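Long-range contact in inorganic pyrophosphatase (Shewanella sp. AS-11, PDB 6LL8), which probably hydrolyses diphosphate to two phosphates with manganese as cofactor, as a type II inorganic pyrophosphatase of a psychrophilic bacterium: residues 237-251 against 262-274. Sequence-based numbering, arbitrary orientation. Where two conformers were deposited one is given.
Sequences IAKLKVEGNRHSVLL and EMLVVSDSADLTE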
loop_
_atom_site.group_PDB
_atom_site.type_symbol
_atom_site.label_atom_id
_atom_site.label_comp_id
_atom_site.label_asym_id
_atom_site.label_seq_id
_atom_site.Cartn_x
_atom_site.Cartn_y
_atom_site.Cartn_z
ATOM N N ILE A 237 -10.801 11.756 12.272
ATOM C CA ILE A 237 -11.448 11.117 11.100
ATOM C C ILE A 237 -12.784 11.802 10.802
ATOM O O ILE A 237 -13.167 11.865 9.639
ATOM C CB ILE A 237 -11.555 9.602 11.193
ATOM C CG1 ILE A 237 -12.433 9.124 12.346
ATOM C CG2 ILE A 237 -10.172 8.985 11.219
ATOM C CD1 ILE A 237 -12.668 7.624 12.322
ATOM N N ALA A 238 -13.501 12.312 11.812
ATOM C CA ALA A 238 -14.755 13.050 11.561
ATOM C C ALA A 238 -14.429 14.322 10.779
ATOM O O ALA A 238 -15.166 14.664 9.859
ATOM C CB ALA A 238 -15.439 13.379 12.856
ATOM N N LYS A 239 -13.362 15.036 11.127
ATOM C CA LYS A 239 -12.936 16.240 10.384
ATOM C C LYS A 239 -12.565 15.854 8.958
ATOM O O LYS A 239 -12.990 16.534 8.029
ATOM C CB LYS A 239 -11.760 16.918 11.077
ATOM C CG LYS A 239 -12.066 17.587 12.404
ATOM C CD LYS A 239 -10.845 18.283 13.015
ATOM C CE LYS A 239 -10.970 18.629 14.483
ATOM N NZ LYS A 239 -12.095 19.555 14.740
ATOM N N LEU A 240 -11.789 14.780 8.793
ATOM C CA LEU A 240 -11.351 14.372 7.450
ATOM C C LEU A 240 -12.548 14.014 6.582
ATOM O O LEU A 240 -12.541 14.301 5.380
ATOM C CB LEU A 240 -10.375 13.202 7.596
ATOM C CG LEU A 240 -9.708 12.745 6.311
ATOM C CD1 LEU A 240 -8.933 13.853 5.620
ATOM C CD2 LEU A 240 -8.788 11.589 6.637
ATOM N N LYS A 241 -13.568 13.389 7.152
ATOM C CA LYS A 241 -14.792 13.023 6.430
ATOM C C LYS A 241 -15.380 14.288 5.801
ATOM O O LYS A 241 -15.752 14.308 4.624
ATOM C CB LYS A 241 -15.778 12.335 7.366
ATOM C CG LYS A 241 -17.104 11.975 6.716
ATOM C CD LYS A 241 -18.037 11.364 7.701
ATOM C CE LYS A 241 -19.383 11.035 7.098
ATOM N NZ LYS A 241 -20.169 12.254 6.767
ATOM N N VAL A 242 -15.537 15.333 6.600
ATOM C CA VAL A 242 -16.156 16.598 6.144
ATOM C C VAL A 242 -15.252 17.270 5.128
ATOM O O VAL A 242 -15.715 17.729 4.079
ATOM C CB VAL A 242 -16.429 17.528 7.339
ATOM C CG1 VAL A 242 -16.779 18.928 6.868
ATOM C CG2 VAL A 242 -17.470 16.920 8.242
ATOM N N GLU A 243 -13.957 17.323 5.417
ATOM C CA GLU A 243 -13.014 18.064 4.550
ATOM C C GLU A 243 -13.051 17.529 3.126
ATOM O O GLU A 243 -12.927 18.340 2.191
ATOM C CB GLU A 243 -11.594 17.960 5.068
ATOM C CG GLU A 243 -11.377 18.726 6.354
ATOM C CD GLU A 243 -10.094 18.381 7.084
ATOM O OE1 GLU A 243 -9.178 17.858 6.417
ATOM O OE2 GLU A 243 -10.019 18.616 8.333
ATOM N N GLY A 244 -13.228 16.219 2.957
ATOM C CA GLY A 244 -13.221 15.623 1.614
ATOM C C GLY A 244 -14.600 15.252 1.138
ATOM O O GLY A 244 -14.714 14.604 0.099
ATOM N N ASN A 245 -15.650 15.677 1.837
ATOM C CA ASN A 245 -17.051 15.333 1.499
ATOM C C ASN A 245 -17.135 13.825 1.261
ATOM O O ASN A 245 -17.706 13.344 0.274
ATOM C CB ASN A 245 -17.546 16.119 0.285
ATOM C CG ASN A 245 -19.049 16.077 0.132
ATOM O OD1 ASN A 245 -19.781 15.926 1.101
ATOM N ND2 ASN A 245 -19.521 16.219 -1.099
ATOM N N ARG A 246 -16.609 13.073 2.203
ATOM C CA ARG A 246 -16.597 11.605 2.090
ATOM C C ARG A 246 -17.860 11.004 2.687
ATOM O O ARG A 246 -18.428 11.532 3.681
ATOM C CB ARG A 246 -15.370 11.046 2.803
ATOM C CG ARG A 246 -14.048 11.438 2.163
ATOM C CD ARG A 246 -12.847 10.871 2.910
ATOM N NE ARG A 246 -11.613 11.089 2.181
ATOM C CZ ARG A 246 -10.901 12.205 2.210
ATOM N NH1 ARG A 246 -11.216 13.215 2.998
ATOM N NH2 ARG A 246 -9.879 12.341 1.399
ATOM N N HIS A 247 -18.312 9.891 2.139
ATOM C CA HIS A 247 -19.393 9.082 2.729
ATOM C C HIS A 247 -18.926 8.513 4.061
ATOM O O HIS A 247 -19.700 8.479 5.030
ATOM C CB HIS A 247 -19.821 8.008 1.727
ATOM C CG HIS A 247 -20.867 7.093 2.254
ATOM N ND1 HIS A 247 -20.591 6.113 3.170
ATOM C CD2 HIS A 247 -22.207 7.053 2.022
ATOM C CE1 HIS A 247 -21.729 5.498 3.480
ATOM N NE2 HIS A 247 -22.738 6.052 2.754
ATOM N N SER A 248 -17.714 7.975 4.096
ATOM C CA SER A 248 -17.191 7.257 5.262
ATOM C C SER A 248 -15.692 7.513 5.384
ATOM O O SER A 248 -15.004 7.607 4.357
ATOM C CB SER A 248 -17.412 5.774 5.140
ATOM O OG SER A 248 -18.779 5.409 5.046
ATOM N N VAL A 249 -15.214 7.512 6.617
ATOM C CA VAL A 249 -13.771 7.378 6.921
ATOM C C VAL A 249 -13.615 6.276 7.939
ATOM O O VAL A 249 -14.290 6.298 8.974
ATOM C CB VAL A 249 -13.086 8.677 7.371
ATOM C CG1 VAL A 249 -11.633 8.402 7.707
ATOM C CG2 VAL A 249 -13.192 9.784 6.330
ATOM N N LEU A 250 -12.744 5.326 7.620
ATOM C CA LEU A 250 -12.446 4.167 8.476
ATOM C C LEU A 250 -10.967 4.215 8.795
ATOM O O LEU A 250 -10.156 4.518 7.915
ATOM C CB LEU A 250 -12.764 2.864 7.726
ATOM C CG LEU A 250 -14.101 2.822 6.993
ATOM C CD1 LEU A 250 -14.217 1.476 6.287
ATOM C CD2 LEU A 250 -15.285 3.130 7.894
ATOM N N LEU A 251 -10.620 3.881 10.025
ATOM C CA LEU A 251 -9.191 3.774 10.410
ATOM C C LEU A 251 -8.989 2.433 11.077
ATOM O O LEU A 251 -9.576 2.169 12.122
ATOM C CB LEU A 251 -8.762 4.929 11.306
ATOM C CG LEU A 251 -7.311 4.892 11.784
ATOM C CD1 LEU A 251 -6.340 4.963 10.618
ATOM C CD2 LEU A 251 -7.031 6.020 12.759
ATOM N N GLU A 262 -8.739 -3.137 15.236
ATOM C CA GLU A 262 -9.878 -2.333 15.690
ATOM C C GLU A 262 -10.162 -1.315 14.597
ATOM O O GLU A 262 -9.236 -0.566 14.242
ATOM C CB GLU A 262 -9.556 -1.665 17.018
ATOM C CG GLU A 262 -10.754 -0.897 17.533
ATOM C CD GLU A 262 -10.625 -0.305 18.902
ATOM O OE1 GLU A 262 -9.629 0.345 19.127
ATOM O OE2 GLU A 262 -11.559 -0.463 19.684
ATOM N N MET A 263 -11.379 -1.246 14.130
ATOM C CA MET A 263 -11.751 -0.256 13.128
ATOM C C MET A 263 -12.513 0.870 13.784
ATOM O O MET A 263 -13.506 0.634 14.461
ATOM C CB MET A 263 -12.605 -0.881 12.031
ATOM C CG MET A 263 -12.932 0.073 10.899
ATOM S SD MET A 263 -14.085 -0.601 9.685
ATOM C CE MET A 263 -12.938 -1.518 8.658
ATOM N N LEU A 264 -12.045 2.084 13.576
ATOM C CA LEU A 264 -12.734 3.328 13.962
ATOM C C LEU A 264 -13.549 3.767 12.749
ATOM O O LEU A 264 -12.984 3.801 11.631
ATOM C CB LEU A 264 -11.739 4.405 14.378
ATOM C CG LEU A 264 -10.691 4.008 15.413
ATOM C CD1 LEU A 264 -9.785 5.187 15.745
ATOM C CD2 LEU A 264 -11.307 3.432 16.657
ATOM N N VAL A 265 -14.817 4.135 12.933
ATOM C CA VAL A 265 -15.738 4.369 11.813
ATOM C C VAL A 265 -16.468 5.684 12.016
ATOM O O VAL A 265 -17.142 5.859 13.060
ATOM C CB VAL A 265 -16.761 3.221 11.719
ATOM C CG1 VAL A 265 -17.758 3.456 10.587
ATOM C CG2 VAL A 265 -16.080 1.863 11.581
ATOM N N VAL A 266 -16.464 6.516 11.001
ATOM C CA VAL A 266 -17.443 7.623 10.858
ATOM C C VAL A 266 -18.080 7.489 9.489
ATOM O O VAL A 266 -17.368 7.338 8.515
ATOM C CB VAL A 266 -16.799 9.000 11.085
ATOM C CG1 VAL A 266 -16.359 9.130 12.526
ATOM C CG2 VAL A 266 -15.630 9.266 10.161
ATOM N N SER A 267 -19.392 7.412 9.433
ATOM C CA SER A 267 -20.064 7.060 8.168
ATOM C C SER A 267 -21.439 7.694 8.090
ATOM O O SER A 267 -22.156 7.725 9.090
ATOM C CB SER A 267 -20.194 5.572 8.069
ATOM O OG SER A 267 -20.754 5.174 6.833
ATOM N N ASP A 268 -21.824 8.038 6.890
ATOM C CA ASP A 268 -23.226 8.375 6.568
ATOM C C ASP A 268 -24.154 7.173 6.741
ATOM O O ASP A 268 -25.367 7.403 6.826
ATOM C CB ASP A 268 -23.314 8.962 5.161
ATOM C CG ASP A 268 -22.722 10.356 5.045
ATOM O OD1 ASP A 268 -22.538 11.032 6.076
ATOM O OD2 ASP A 268 -22.475 10.792 3.910
ATOM N N SER A 269 -23.631 5.946 6.724
ATOM C CA SER A 269 -24.438 4.729 6.960
ATOM C C SER A 269 -24.261 4.262 8.405
ATOM O O SER A 269 -23.160 3.820 8.785
ATOM C CB SER A 269 -24.102 3.629 6.012
ATOM O OG SER A 269 -24.847 2.476 6.360
ATOM N N ALA A 270 -25.340 4.299 9.183
ATOM C CA ALA A 270 -25.255 3.921 10.612
ATOM C C ALA A 270 -24.947 2.428 10.764
ATOM O O ALA A 270 -24.447 2.040 11.829
ATOM C CB ALA A 270 -26.519 4.291 11.345
ATOM N N ASP A 271 -25.240 1.595 9.764
ATOM C CA ASP A 271 -25.075 0.125 9.910
ATOM C C ASP A 271 -23.960 -0.397 8.992
ATOM O O ASP A 271 -23.963 -1.579 8.621
ATOM C CB ASP A 271 -26.395 -0.586 9.641
ATOM C CG ASP A 271 -26.928 -0.354 8.241
ATOM O OD1 ASP A 271 -26.338 0.462 7.497
ATOM O OD2 ASP A 271 -27.962 -0.980 7.916
ATOM N N LEU A 272 -22.996 0.454 8.650
ATOM C CA LEU A 272 -21.976 0.095 7.631
ATOM C C LEU A 272 -21.319 -1.238 7.970
ATOM O O LEU A 272 -21.259 -2.106 7.077
ATOM C CB LEU A 272 -20.915 1.194 7.589
ATOM C CG LEU A 272 -19.905 1.025 6.457
ATOM C CD1 LEU A 272 -20.522 1.335 5.117
ATOM C CD2 LEU A 272 -18.679 1.894 6.675
ATOM N N THR A 273 -20.742 -1.404 9.156
ATOM C CA THR A 273 -19.949 -2.626 9.441
ATOM C C THR A 273 -20.859 -3.815 9.737
ATOM O O THR A 273 -20.472 -4.947 9.430
ATOM C CB THR A 273 -18.888 -2.411 10.521
ATOM O OG1 THR A 273 -19.500 -2.091 11.760
ATOM C CG2 THR A 273 -17.917 -1.307 10.168
ATOM N N GLU A 274 -22.048 -3.573 10.270
ATOM C CA GLU A 274 -23.052 -4.652 10.394
ATOM C C GLU A 274 -23.317 -5.244 9.004
ATOM O O GLU A 274 -23.261 -6.467 8.854
ATOM C CB GLU A 274 -24.317 -4.092 11.056
ATOM C CG GLU A 274 -25.420 -5.117 11.282
ATOM C CD GLU A 274 -26.439 -4.745 12.354
ATOM O OE1 GLU A 274 -26.703 -3.537 12.553
ATOM O OE2 GLU A 274 -26.961 -5.666 12.995
#
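The imidazole of His247 carries Asp268 CB over one face as a CH-pi contact, 3.9 Å from the ring centroid, with the Asp268 carboxylate turned 70° from the ring plane. At the ring's edge, in its plane, His247 ND1 hydrogen-bonds Ser248 OG (2.7 Å); Phe306 of helix 294-307 also meets this ring edge-to-face. With CG trans to the backbone N, the ring lies over Asp268, just past the end of strand 262-267. Ser248 OG shares a second hydrogen bond, 2.7 Å long, with Ser267 OG, which in turn accepts from Ser269 N in an ST turn, so a chain of hydrogen bonds runs from His247 through both serines to the backbone of Ser269. Next to it, Asp268 N donates to His247 O at 166°, extending the antiparallel ladder in which Val249 pairs with Val266 and Leu251 with Leu264, each through two backbone hydrogen bonds.

On the face of Val249 and Val266, helix 237-243 covers the hairpin: in one of its two conformers, Val266 has CG1 and CG2 both 3.9 Å from Ile237 CG1, and CG2 also packs against Val249 CB and Lys241 CD. On the face of Leu250 and Val265, Leu250 CD2 lies beside Val265 CG1 and meets Leu272 CD2 tip to tip; Leu302 of helix 294-307 touches both leucines.

Lys241 runs extended across Val266 and bends only at chi4 (-69°), bringing NZ to Asp268 OD1 (2.8 Å) from above the carboxylate plane in a salt bridge. A methionine in its place would probably keep some cover on Val266 but leave the Asp268 carboxylate without this charged mate. Away from the metal and ligand sites, apolar faces and ladder hold this DHHA2-domain hairpin, while salt bridge and serine-histidine bonds probably fix the turn after Ser267 against helix and strand.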